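Long-range contacts in flagellar biosynthesis protein FlhF (Bacillus subtilis, PDB 2PX0), which binds GTP as a member of the signal-recognition-particle GTPase family and is necessary for flagellar biosynthesis, perhaps acting in translocation of the flagellum: residues A[134-139]-A[182-187]; A[213-218]-A[240-245]. All blocks are in the same frame, centred on the assembly; numbering follows the deposited sequence.

Contact 1: residues A[134-139]-A[182-187]; sequences HKKIAF and EYDHVF
Ala138 and Phe187 tie the first residues of strands 137-141 and 185-189 together in parallel, the axes of 137-139 and 185-187 diverging by 31°, through a backbone bond from Phe187 N to Ala138 O (2.9 Å). This bond belongs to the parallel pairing of Phe139 with Phe187. At the loop end Asp184 reaches across and accepts the N-H of Lys136, N to OD2 2.7 Å, nearly straight (163°), from the anti side and somewhat out of the carboxylate plane. Lys136 runs back along the other loop, and a bend at chi3 (-64°) brings NZ within 3.1 Å of Glu182 O, above the plane of that carbonyl. An alanine in place of Asp184 would probably leave the Lys136 amide without this acceptor and the loop entering strand 137-141 less firmly held. Lys135 lays its aliphatic part against the imidazole of His185, CD lying 3.4 Å from CE1. Along the strands the side chains alternate between the two faces of the sheet. Ile137 CG2 packs on Phe187 CD1 at 3.6 Å, while Phe139 brings CE1 to Phe187 CB at 3.9 Å; these three residues touch helix 118-132, which covers their face. On the other face Ala138 CB lies 3.8 Å from Tyr183 CD2. The same methyl also meets Val186 CG1, and Phe180 meets the Tyr183 ring edge-to-face. The pairing joins strand 137-141, at one edge of the sheet within this chain, to 185-189, itself beside the P-loop strand 107-112, the parallel sheet order of the GTPase domain of SRP-family proteins, in which strand 185-189 ends at Asp189, a probable GTP-site residue.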
loop_
_atom_site.group_PDB
_atom_site.type_symbol
_atom_site.label_atom_id
_atom_site.label_comp_id
_atom_site.label_asym_id
_atom_site.label_seq_id
_atom_site.Cartn_x
_atom_site.Cartn_y
_atom_site.Cartn_z
ATOM N N HIS A 134 21.175 -23.275 7.157
ATOM C CA HIS A 134 21.049 -24.617 7.721
ATOM C C HIS A 134 20.440 -24.605 9.119
ATOM O O HIS A 134 21.135 -24.890 10.093
ATOM C CB HIS A 134 22.422 -25.289 7.798
ATOM C CG HIS A 134 23.241 -25.147 6.553
ATOM N ND1 HIS A 134 22.858 -25.685 5.344
ATOM C CD2 HIS A 134 24.426 -24.529 6.332
ATOM C CE1 HIS A 134 23.771 -25.403 4.431
ATOM N NE2 HIS A 134 24.733 -24.702 5.004
ATOM N N LYS A 135 19.153 -24.290 9.227
ATOM C CA LYS A 135 18.511 -24.256 10.538
ATOM C C LYS A 135 17.172 -24.972 10.614
ATOM O O LYS A 135 16.505 -25.174 9.607
ATOM C CB LYS A 135 18.333 -22.808 11.002
ATOM C CG LYS A 135 19.633 -22.107 11.344
ATOM C CD LYS A 135 19.384 -20.713 11.876
ATOM C CE LYS A 135 20.697 -20.024 12.219
ATOM N NZ LYS A 135 21.446 -20.768 13.271
ATOM N N LYS A 136 16.803 -25.369 11.827
ATOM C CA LYS A 136 15.535 -26.036 12.065
ATOM C C LYS A 136 14.486 -24.953 12.143
ATOM O O LYS A 136 14.389 -24.242 13.146
ATOM C CB LYS A 136 15.543 -26.812 13.388
ATOM C CG LYS A 136 16.120 -28.216 13.309
ATOM C CD LYS A 136 15.941 -28.948 14.631
ATOM C CE LYS A 136 16.724 -28.268 15.768
ATOM N NZ LYS A 136 16.559 -28.973 17.076
ATOM N N ILE A 137 13.696 -24.844 11.083
ATOM C CA ILE A 137 12.649 -23.847 10.993
ATOM C C ILE A 137 11.304 -24.384 11.462
ATOM O O ILE A 137 11.025 -25.575 11.376
ATOM C CB ILE A 137 12.513 -23.372 9.539
ATOM C CG1 ILE A 137 13.876 -22.928 9.021
ATOM C CG2 ILE A 137 11.544 -22.229 9.442
ATOM C CD1 ILE A 137 14.576 -21.929 9.927
ATOM N N ALA A 138 10.476 -23.485 11.966
ATOM C CA ALA A 138 9.140 -23.835 12.424
ATOM C C ALA A 138 8.239 -22.650 12.081
ATOM O O ALA A 138 8.724 -21.534 11.894
ATOM C CB ALA A 138 9.143 -24.074 13.919
ATOM N N PHE A 139 6.937 -22.891 11.987
ATOM C CA PHE A 139 5.992 -21.830 11.672
ATOM C C PHE A 139 4.882 -21.767 12.695
ATOM O O PHE A 139 4.692 -22.693 13.470
ATOM C CB PHE A 139 5.387 -22.054 10.297
ATOM C CG PHE A 139 6.261 -21.606 9.179
ATOM C CD1 PHE A 139 6.444 -20.247 8.925
ATOM C CD2 PHE A 139 6.883 -22.531 8.353
ATOM C CE1 PHE A 139 7.238 -19.812 7.855
ATOM C CE2 PHE A 139 7.677 -22.112 7.282
ATOM C CZ PHE A 139 7.855 -20.749 7.032
ATOM N N GLU A 182 11.986 -26.587 20.930
ATOM C CA GLU A 182 13.179 -27.310 20.509
ATOM C C GLU A 182 13.780 -26.794 19.203
ATOM O O GLU A 182 14.941 -27.072 18.897
ATOM C CB GLU A 182 12.848 -28.798 20.361
ATOM C CG GLU A 182 12.306 -29.473 21.632
ATOM C CD GLU A 182 13.369 -29.674 22.710
ATOM O OE1 GLU A 182 13.880 -28.666 23.252
ATOM O OE2 GLU A 182 13.693 -30.842 23.016
ATOM N N TYR A 183 12.995 -26.045 18.436
ATOM C CA TYR A 183 13.462 -25.517 17.157
ATOM C C TYR A 183 14.319 -24.260 17.288
ATOM O O TYR A 183 14.216 -23.528 18.269
ATOM C CB TYR A 183 12.266 -25.227 16.245
ATOM C CG TYR A 183 11.553 -26.467 15.779
ATOM C CD1 TYR A 183 10.848 -27.261 16.676
ATOM C CD2 TYR A 183 11.625 -26.876 14.448
ATOM C CE1 TYR A 183 10.241 -28.434 16.266
ATOM C CE2 TYR A 183 11.018 -28.055 14.025
ATOM C CZ TYR A 183 10.332 -28.828 14.940
ATOM O OH TYR A 183 9.756 -30.013 14.547
ATOM N N ASP A 184 15.168 -24.011 16.295
ATOM C CA ASP A 184 16.012 -22.828 16.332
ATOM C C ASP A 184 15.140 -21.589 16.256
ATOM O O ASP A 184 14.963 -20.862 17.236
ATOM C CB ASP A 184 16.987 -22.808 15.156
ATOM C CG ASP A 184 17.926 -23.988 15.157
ATOM O OD1 ASP A 184 18.454 -24.337 16.239
ATOM O OD2 ASP A 184 18.143 -24.566 14.072
ATOM N N HIS A 185 14.590 -21.367 15.070
ATOM C CA HIS A 185 13.740 -20.219 14.813
ATOM C C HIS A 185 12.305 -20.621 14.513
ATOM O O HIS A 185 12.040 -21.653 13.885
ATOM C CB HIS A 185 14.306 -19.429 13.640
ATOM C CG HIS A 185 15.696 -18.932 13.873
ATOM N ND1 HIS A 185 16.525 -18.527 12.849
ATOM C CD2 HIS A 185 16.403 -18.769 15.015
ATOM C CE1 HIS A 185 17.683 -18.139 13.350
ATOM N NE2 HIS A 185 17.635 -18.275 14.662
ATOM N N VAL A 186 11.377 -19.793 14.972
ATOM C CA VAL A 186 9.965 -20.032 14.749
ATOM C C VAL A 186 9.399 -18.751 14.140
ATOM O O VAL A 186 9.339 -17.703 14.792
ATOM C CB VAL A 186 9.252 -20.329 16.061
ATOM C CG1 VAL A 186 7.854 -20.826 15.778
ATOM C CG2 VAL A 186 10.044 -21.336 16.857
ATOM N N PHE A 187 8.998 -18.833 12.880
ATOM C CA PHE A 187 8.456 -17.673 12.193
ATOM C C PHE A 187 6.940 -17.525 12.364
ATOM O O PHE A 187 6.153 -18.335 11.858
ATOM C CB PHE A 187 8.845 -17.730 10.713
ATOM C CG PHE A 187 10.334 -17.708 10.485
ATOM C CD1 PHE A 187 11.097 -18.865 10.649
ATOM C CD2 PHE A 187 10.987 -16.517 10.169
ATOM C CE1 PHE A 187 12.497 -18.837 10.504
ATOM C CE2 PHE A 187 12.388 -16.482 10.025
ATOM C CZ PHE A 187 13.142 -17.646 10.195
#

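Contact 2: residues A[213-218]-A[240-245]; sequences SIQSFL and PVNQYI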
loop_
_atom_site.group_PDB
_atom_site.type_symbol
_atom_site.label_atom_id
_atom_site.label_comp_id
_atom_site.label_asym_id
_atom_site.label_seq_id
_atom_site.Cartn_x
_atom_site.Cartn_y
_atom_site.Cartn_z
ATOM N N SER A 213 12.520 -14.013 24.577
ATOM C CA SER A 213 12.537 -14.962 23.462
ATOM C C SER A 213 12.118 -14.427 22.083
ATOM O O SER A 213 12.561 -14.946 21.061
ATOM C CB SER A 213 11.671 -16.184 23.820
ATOM O OG SER A 213 10.362 -15.806 24.244
ATOM N N ILE A 214 11.282 -13.393 22.054
ATOM C CA ILE A 214 10.795 -12.829 20.797
ATOM C C ILE A 214 11.614 -11.676 20.200
ATOM O O ILE A 214 12.285 -10.936 20.915
ATOM C CB ILE A 214 9.323 -12.380 20.953
ATOM C CG1 ILE A 214 8.430 -13.613 21.085
ATOM C CG2 ILE A 214 8.888 -11.553 19.767
ATOM C CD1 ILE A 214 6.941 -13.290 21.127
ATOM N N GLN A 215 11.544 -11.542 18.874
ATOM C CA GLN A 215 12.244 -10.496 18.118
ATOM C C GLN A 215 11.280 -9.986 17.026
ATOM O O GLN A 215 11.364 -10.414 15.873
ATOM C CB GLN A 215 13.510 -11.091 17.479
ATOM C CG GLN A 215 14.438 -10.091 16.795
ATOM C CD GLN A 215 15.684 -10.759 16.234
ATOM O OE1 GLN A 215 16.363 -11.511 16.935
ATOM N NE2 GLN A 215 15.995 -10.480 14.974
ATOM N N SER A 216 10.381 -9.070 17.396
ATOM C CA SER A 216 9.368 -8.524 16.485
ATOM C C SER A 216 9.841 -7.554 15.403
ATOM O O SER A 216 10.833 -6.844 15.573
ATOM C CB SER A 216 8.257 -7.860 17.295
ATOM O OG SER A 216 8.780 -6.815 18.104
ATOM N N PHE A 217 9.086 -7.514 14.304
ATOM C CA PHE A 217 9.406 -6.682 13.142
ATOM C C PHE A 217 8.181 -5.978 12.568
ATOM O O PHE A 217 7.307 -6.634 12.005
ATOM C CB PHE A 217 10.005 -7.563 12.051
ATOM C CG PHE A 217 11.378 -8.078 12.370
ATOM C CD1 PHE A 217 12.499 -7.289 12.130
ATOM C CD2 PHE A 217 11.544 -9.347 12.921
ATOM C CE1 PHE A 217 13.757 -7.752 12.429
ATOM C CE2 PHE A 217 12.793 -9.824 13.226
ATOM C CZ PHE A 217 13.911 -9.023 12.980
ATOM N N LEU A 218 8.133 -4.650 12.676
ATOM C CA LEU A 218 6.994 -3.898 12.171
ATOM C C LEU A 218 7.067 -3.744 10.653
ATOM O O LEU A 218 7.965 -3.092 10.126
ATOM C CB LEU A 218 6.929 -2.534 12.853
ATOM C CG LEU A 218 5.822 -1.585 12.373
ATOM C CD1 LEU A 218 4.438 -2.173 12.619
ATOM C CD2 LEU A 218 5.954 -0.273 13.101
ATOM N N PRO A 240 6.449 -3.299 21.880
ATOM C CA PRO A 240 7.871 -3.174 21.565
ATOM C C PRO A 240 8.221 -3.671 20.162
ATOM O O PRO A 240 7.714 -4.698 19.716
ATOM C CB PRO A 240 8.524 -4.013 22.658
ATOM C CG PRO A 240 7.553 -5.136 22.805
ATOM C CD PRO A 240 6.217 -4.411 22.818
ATOM N N VAL A 241 9.100 -2.944 19.480
ATOM C CA VAL A 241 9.523 -3.310 18.136
ATOM C C VAL A 241 11.047 -3.219 18.022
ATOM O O VAL A 241 11.640 -2.204 18.373
ATOM C CB VAL A 241 8.874 -2.374 17.104
ATOM C CG1 VAL A 241 9.372 -2.690 15.720
ATOM C CG2 VAL A 241 7.374 -2.514 17.162
ATOM N N ASN A 242 11.672 -4.284 17.529
ATOM C CA ASN A 242 13.125 -4.338 17.362
ATOM C C ASN A 242 13.646 -3.589 16.125
ATOM O O ASN A 242 14.526 -2.733 16.223
ATOM C CB ASN A 242 13.596 -5.795 17.262
ATOM C CG ASN A 242 13.164 -6.637 18.439
ATOM O OD1 ASN A 242 11.967 -6.787 18.711
ATOM N ND2 ASN A 242 14.140 -7.205 19.145
ATOM N N GLN A 243 13.107 -3.929 14.960
ATOM C CA GLN A 243 13.529 -3.330 13.700
ATOM C C GLN A 243 12.328 -2.919 12.872
ATOM O O GLN A 243 11.210 -2.866 13.365
ATOM C CB GLN A 243 14.343 -4.336 12.885
ATOM C CG GLN A 243 15.636 -4.787 13.521
ATOM C CD GLN A 243 16.710 -3.746 13.393
ATOM O OE1 GLN A 243 17.143 -3.411 12.281
ATOM N NE2 GLN A 243 17.150 -3.214 14.531
ATOM N N TYR A 244 12.576 -2.665 11.595
ATOM C CA TYR A 244 11.546 -2.253 10.651
ATOM C C TYR A 244 11.730 -2.986 9.324
ATOM O O TYR A 244 12.859 -3.233 8.880
ATOM C CB TYR A 244 11.689 -0.776 10.326
ATOM C CG TYR A 244 10.947 0.218 11.166
ATOM C CD1 TYR A 244 9.585 0.085 11.411
ATOM C CD2 TYR A 244 11.575 1.392 11.572
ATOM C CE1 TYR A 244 8.865 1.111 12.028
ATOM C CE2 TYR A 244 10.869 2.413 12.185
ATOM C CZ TYR A 244 9.519 2.271 12.405
ATOM O OH TYR A 244 8.839 3.302 12.989
ATOM N N ILE A 245 10.623 -3.301 8.666
ATOM C CA ILE A 245 10.702 -3.933 7.360
ATOM C C ILE A 245 9.909 -3.090 6.357
ATOM O O ILE A 245 8.690 -2.893 6.491
ATOM C CB ILE A 245 10.189 -5.370 7.398
ATOM C CG1 ILE A 245 11.069 -6.181 8.350
ATOM C CG2 ILE A 245 10.262 -5.984 6.015
ATOM C CD1 ILE A 245 10.697 -7.647 8.468
#
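Leu218 gives up more surface than any other residue here, meeting both Val241 and Tyr244. Its CG stands opposite the backbone N (chi1 177°), which turns the branch toward Tyr244, and chi2 then sets CD2 at the edge of the ring, 3.4 Å from Tyr244 CE1; the two side chains run alongside each other, pointing the same way. CB of Leu218 rests on Val241 CG1 at 3.8 Å, and beyond this pair Leu218 also touches Phe111 of strand 107-112. Its carbonyl accepts a nearly straight bond, from Ile245 N to Leu218 O at 3.0 Å (167°). Strands 214-221 and 243-247 are the two parallel arms of a beta-alpha-beta unit, with helix 226-232 in the crossover between them, and within the segments their axes splay by 44°. On the opposite face of the sheet Phe217 lies beside Gln243, CE1 approaching Gln243 CB at 3.5 Å, while Ile245 CD1 comes to Phe217 CB at 3.7 Å. Gln243 bends away at chi2, and its amide NE2 is taken up by Lys98 O. Where the second segment is still loop, Asn242 folds against Ser216, CB to Ser216 O, and a weak bond runs from Asn242 N to the same oxygen. Ser216 OG donates to Pro240 O at 2.9 Å, tilted from the carbonyl plane, pinning the loop just ahead of strand 243-247.

Contact 1 and contact 2 sit in the same parallel sheet, on either side of strand 107-112, which runs between strands 185-189 and 214-221 and leads into the P-loop. Their centres are about 17 Å apart and their nearest atoms about 7 Å, so they do not touch. Contact 2 lies nearer the nucleotide: the Ile245 side chain is about 8 Å from a bound GNP, against about 12 Å for the Phe139 side chain of contact 1. The Leu218 side chain is about 4 Å from Gly112, a probable GTP-site residue, and the Phe139 side chain about 6 Å from that of Asp189, another. The Phe139 side chain stands slightly closer to a magnesium ion, about 11 Å, than the Ile245 side chain does at about 13 Å.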